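Long-range contact in protein osa (Shigella flexneri, PDB 4O7K), which suppresses the oncogenicity of Agrobacterium tumefaciens and acts as a plasmid fertility inhibition factor: residues A62-F76 against V151-A164. The protein carries 1 engineered substitution. Numbering follows the deposited sequence.
Sequences AAQSDFIVYVNGLAF and VAVFPVLSRDEASA
At F67–S158, V69–V156 and V71–F154, each residue gives its N-H to its partner's carbonyl and takes one back, a worked case of an antiparallel ladder satisfying the backbone groups that face each other; the outward ones of I68 and L157 bond to I177 and A121. The bond from V71 N to F154 O is nearly straight (177°), whereas its return, F154 N to V71 O, stretches to 3.3 Å. G73 N adds a seventh, to A152 O, 2.9 Å away. Water 2 donates to A152 O and to N72 OD1, which also caps the helix, accepting from A75 N above its carbonyl plane. At the far end water 1 accepts from S65 OG and donates to D66 OD1 and R159 O, while A63 N reaches D66 OD2 from above the carboxylate plane.

Strand 67-72 is the centre of a three-stranded antiparallel sheet in this plasmid fertility inhibition factor (ParB/Srx superfamily). E161 CA sits over the F67 ring, 3.8 Å from its centroid. D160, N-cap of that helix, accepts at OD1 from S163 N and OG, both syn and from one face of the carboxylate. F154 CG lies between its backbone N and carbonyl carbon (chi1 50°), bringing the ring's end back toward 67-72: V71 CG2 lies over one face, and the edge meets the F76 face in a T-shaped pair (76°). Y70 CD1 and CE1 each come within 3.7 Å of P155 CB; its hydroxyl is hydrogen-bonded to W45 NE1.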
# COMPACT_ATOMS: atom_id res chain seq x y z
N ALA A 62 -14.29 4.30 1.62
CA ALA A 62 -13.71 5.54 2.13
C ALA A 62 -14.75 6.61 2.49
O ALA A 62 -15.83 6.68 1.88
CB ALA A 62 -12.73 6.11 1.11
N ALA A 63 -14.42 7.44 3.48
CA ALA A 63 -15.21 8.63 3.78
C ALA A 63 -14.87 9.74 2.80
O ALA A 63 -13.76 9.78 2.26
CB ALA A 63 -14.97 9.09 5.23
N GLN A 64 -15.81 10.66 2.58
CA GLN A 64 -15.57 11.84 1.76
C GLN A 64 -14.38 12.66 2.27
O GLN A 64 -13.71 13.37 1.50
CB GLN A 64 -16.83 12.71 1.71
CG GLN A 64 -17.98 12.10 0.91
CD GLN A 64 -17.74 12.19 -0.57
OE1 GLN A 64 -17.15 11.30 -1.17
NE2 GLN A 64 -18.18 13.29 -1.17
N SER A 65 -14.13 12.56 3.58
CA SER A 65 -13.09 13.33 4.24
C SER A 65 -11.72 12.66 4.16
O SER A 65 -10.70 13.28 4.49
CB SER A 65 -13.48 13.56 5.70
OG SER A 65 -13.59 12.32 6.39
N ASP A 66 -11.68 11.40 3.74
CA ASP A 66 -10.41 10.68 3.61
C ASP A 66 -9.61 11.22 2.43
O ASP A 66 -10.15 11.92 1.58
CB ASP A 66 -10.64 9.18 3.41
CG ASP A 66 -11.16 8.49 4.64
OD1 ASP A 66 -10.87 8.96 5.77
OD2 ASP A 66 -11.85 7.47 4.47
N PHE A 67 -8.33 10.88 2.40
CA PHE A 67 -7.46 11.28 1.30
C PHE A 67 -6.81 10.05 0.69
O PHE A 67 -6.50 9.09 1.39
CB PHE A 67 -6.38 12.25 1.78
CG PHE A 67 -6.86 13.66 1.90
CD1 PHE A 67 -7.70 14.03 2.93
CD2 PHE A 67 -6.46 14.62 0.99
CE1 PHE A 67 -8.15 15.33 3.03
CE2 PHE A 67 -6.89 15.92 1.09
CZ PHE A 67 -7.74 16.28 2.10
N ILE A 68 -6.62 10.07 -0.62
CA ILE A 68 -5.91 8.99 -1.28
C ILE A 68 -4.45 9.38 -1.49
O ILE A 68 -4.14 10.49 -1.92
CB ILE A 68 -6.57 8.61 -2.61
CG1 ILE A 68 -7.87 7.85 -2.34
CG2 ILE A 68 -5.62 7.76 -3.45
CD1 ILE A 68 -8.88 7.97 -3.45
N VAL A 69 -3.56 8.46 -1.17
CA VAL A 69 -2.15 8.60 -1.49
C VAL A 69 -1.74 7.42 -2.37
O VAL A 69 -1.97 6.26 -2.03
CB VAL A 69 -1.27 8.65 -0.23
CG1 VAL A 69 0.18 8.92 -0.61
CG2 VAL A 69 -1.79 9.72 0.74
N TYR A 70 -1.14 7.73 -3.52
CA TYR A 70 -0.56 6.69 -4.36
C TYR A 70 0.86 6.47 -3.88
O TYR A 70 1.68 7.39 -3.91
CB TYR A 70 -0.56 7.10 -5.83
CG TYR A 70 -1.95 7.31 -6.37
CD1 TYR A 70 -2.82 6.24 -6.54
CD2 TYR A 70 -2.41 8.58 -6.69
CE1 TYR A 70 -4.11 6.42 -7.01
CE2 TYR A 70 -3.68 8.78 -7.16
CZ TYR A 70 -4.52 7.70 -7.33
OH TYR A 70 -5.78 7.91 -7.81
N VAL A 71 1.16 5.26 -3.42
CA VAL A 71 2.47 5.06 -2.83
C VAL A 71 3.37 4.19 -3.68
O VAL A 71 2.93 3.28 -4.40
CB VAL A 71 2.39 4.44 -1.39
CG1 VAL A 71 1.55 5.33 -0.47
CG2 VAL A 71 1.82 3.03 -1.43
N ASN A 72 4.65 4.52 -3.62
CA ASN A 72 5.70 3.68 -4.12
C ASN A 72 5.77 2.44 -3.24
O ASN A 72 6.12 2.53 -2.06
CB ASN A 72 7.02 4.47 -4.10
CG ASN A 72 8.20 3.67 -4.60
OD1 ASN A 72 8.34 2.48 -4.29
ND2 ASN A 72 9.07 4.32 -5.35
N GLY A 73 5.42 1.28 -3.80
CA GLY A 73 5.41 0.04 -3.04
C GLY A 73 6.66 -0.23 -2.21
O GLY A 73 6.56 -0.58 -1.03
N LEU A 74 7.83 -0.09 -2.83
CA LEU A 74 9.08 -0.33 -2.11
C LEU A 74 9.29 0.66 -0.96
O LEU A 74 9.82 0.30 0.09
CB LEU A 74 10.28 -0.24 -3.06
CG LEU A 74 10.43 -1.32 -4.13
CD1 LEU A 74 11.75 -1.12 -4.84
CD2 LEU A 74 10.32 -2.72 -3.55
N ALA A 75 8.89 1.91 -1.17
CA ALA A 75 9.02 2.91 -0.11
C ALA A 75 8.04 2.62 1.03
O ALA A 75 8.36 2.81 2.21
CB ALA A 75 8.79 4.30 -0.65
N PHE A 76 6.84 2.18 0.66
CA PHE A 76 5.80 1.85 1.63
C PHE A 76 6.26 0.68 2.48
O PHE A 76 6.14 0.70 3.71
CB PHE A 76 4.50 1.53 0.89
CG PHE A 76 3.35 1.19 1.79
CD1 PHE A 76 2.50 2.18 2.27
CD2 PHE A 76 3.09 -0.13 2.14
CE1 PHE A 76 1.42 1.86 3.07
CE2 PHE A 76 2.02 -0.46 2.94
CZ PHE A 76 1.19 0.54 3.41
N VAL A 151 3.40 -5.27 -6.85
CA VAL A 151 2.63 -4.18 -7.43
C VAL A 151 3.41 -2.88 -7.18
O VAL A 151 3.71 -2.54 -6.03
CB VAL A 151 1.23 -4.09 -6.83
CG1 VAL A 151 0.47 -2.92 -7.42
CG2 VAL A 151 0.49 -5.41 -7.06
N ALA A 152 3.77 -2.19 -8.26
CA ALA A 152 4.72 -1.08 -8.19
C ALA A 152 4.20 0.12 -7.40
O ALA A 152 4.91 0.71 -6.57
CB ALA A 152 5.10 -0.63 -9.60
N VAL A 153 2.95 0.48 -7.68
CA VAL A 153 2.28 1.61 -7.05
C VAL A 153 0.85 1.20 -6.75
O VAL A 153 0.20 0.52 -7.55
CB VAL A 153 2.31 2.88 -7.97
CG1 VAL A 153 1.56 4.05 -7.32
CG2 VAL A 153 3.74 3.29 -8.29
N PHE A 154 0.36 1.59 -5.57
CA PHE A 154 -1.03 1.34 -5.25
C PHE A 154 -1.54 2.46 -4.35
O PHE A 154 -0.75 3.13 -3.69
CB PHE A 154 -1.21 -0.06 -4.61
CG PHE A 154 -0.27 -0.35 -3.46
CD1 PHE A 154 -0.58 0.06 -2.17
CD2 PHE A 154 0.88 -1.09 -3.66
CE1 PHE A 154 0.26 -0.22 -1.11
CE2 PHE A 154 1.73 -1.39 -2.61
CZ PHE A 154 1.43 -0.95 -1.33
N PRO A 155 -2.86 2.69 -4.36
CA PRO A 155 -3.42 3.72 -3.49
C PRO A 155 -3.67 3.21 -2.07
O PRO A 155 -3.90 2.01 -1.88
CB PRO A 155 -4.75 4.08 -4.17
CG PRO A 155 -5.09 2.91 -5.03
CD PRO A 155 -3.87 2.06 -5.23
N VAL A 156 -3.60 4.12 -1.11
CA VAL A 156 -3.97 3.83 0.27
C VAL A 156 -4.79 5.01 0.76
O VAL A 156 -4.80 6.07 0.14
CB VAL A 156 -2.75 3.61 1.19
CG1 VAL A 156 -1.97 2.36 0.79
CG2 VAL A 156 -1.84 4.84 1.18
N LEU A 157 -5.49 4.81 1.87
CA LEU A 157 -6.37 5.82 2.44
C LEU A 157 -5.80 6.41 3.73
O LEU A 157 -5.25 5.69 4.55
CB LEU A 157 -7.75 5.21 2.74
CG LEU A 157 -8.63 4.90 1.53
CD1 LEU A 157 -9.82 4.08 1.99
CD2 LEU A 157 -9.09 6.21 0.91
N SER A 158 -5.94 7.73 3.87
CA SER A 158 -5.44 8.46 5.02
C SER A 158 -6.55 9.34 5.57
O SER A 158 -7.38 9.86 4.83
CB SER A 158 -4.22 9.29 4.62
OG SER A 158 -3.86 10.20 5.64
N ARG A 159 -6.52 9.53 6.89
CA ARG A 159 -7.62 10.10 7.65
C ARG A 159 -7.83 11.60 7.39
O ARG A 159 -8.94 12.11 7.56
CB ARG A 159 -7.35 9.86 9.15
CG ARG A 159 -8.55 9.53 10.02
CD ARG A 159 -8.09 9.20 11.46
NE ARG A 159 -7.19 8.04 11.48
CZ ARG A 159 -6.10 7.92 12.25
NH1 ARG A 159 -5.73 8.89 13.08
NH2 ARG A 159 -5.36 6.81 12.17
N ASP A 160 -6.77 12.30 7.01
CA ASP A 160 -6.82 13.76 6.90
C ASP A 160 -5.70 14.31 6.02
O ASP A 160 -4.75 13.60 5.68
CB ASP A 160 -6.76 14.40 8.29
CG ASP A 160 -5.53 13.97 9.07
OD1 ASP A 160 -4.43 14.50 8.81
OD2 ASP A 160 -5.66 13.08 9.93
N GLU A 161 -5.82 15.59 5.65
CA GLU A 161 -4.93 16.16 4.66
C GLU A 161 -3.47 16.13 5.10
O GLU A 161 -2.60 15.71 4.33
CB GLU A 161 -5.34 17.59 4.31
CG GLU A 161 -4.56 18.14 3.12
CD GLU A 161 -5.10 19.46 2.62
OE1 GLU A 161 -5.79 20.16 3.39
OE2 GLU A 161 -4.84 19.80 1.45
N ALA A 162 -3.19 16.56 6.33
CA ALA A 162 -1.82 16.64 6.80
C ALA A 162 -1.17 15.26 6.86
O ALA A 162 -0.02 15.10 6.47
CB ALA A 162 -1.75 17.30 8.16
N SER A 163 -1.92 14.29 7.37
CA SER A 163 -1.45 12.91 7.41
C SER A 163 -1.16 12.41 6.00
O SER A 163 -0.16 11.74 5.77
CB SER A 163 -2.48 12.00 8.09
OG SER A 163 -2.70 12.39 9.45
N ALA A 164 -2.04 12.77 5.06
CA ALA A 164 -1.89 12.34 3.68
C ALA A 164 -0.66 12.99 3.05
O ALA A 164 0.09 12.34 2.34
CB ALA A 164 -3.15 12.68 2.87
O HOH W 1 -11.34 11.20 7.25
O HOH W 2 7.53 0.02 -6.17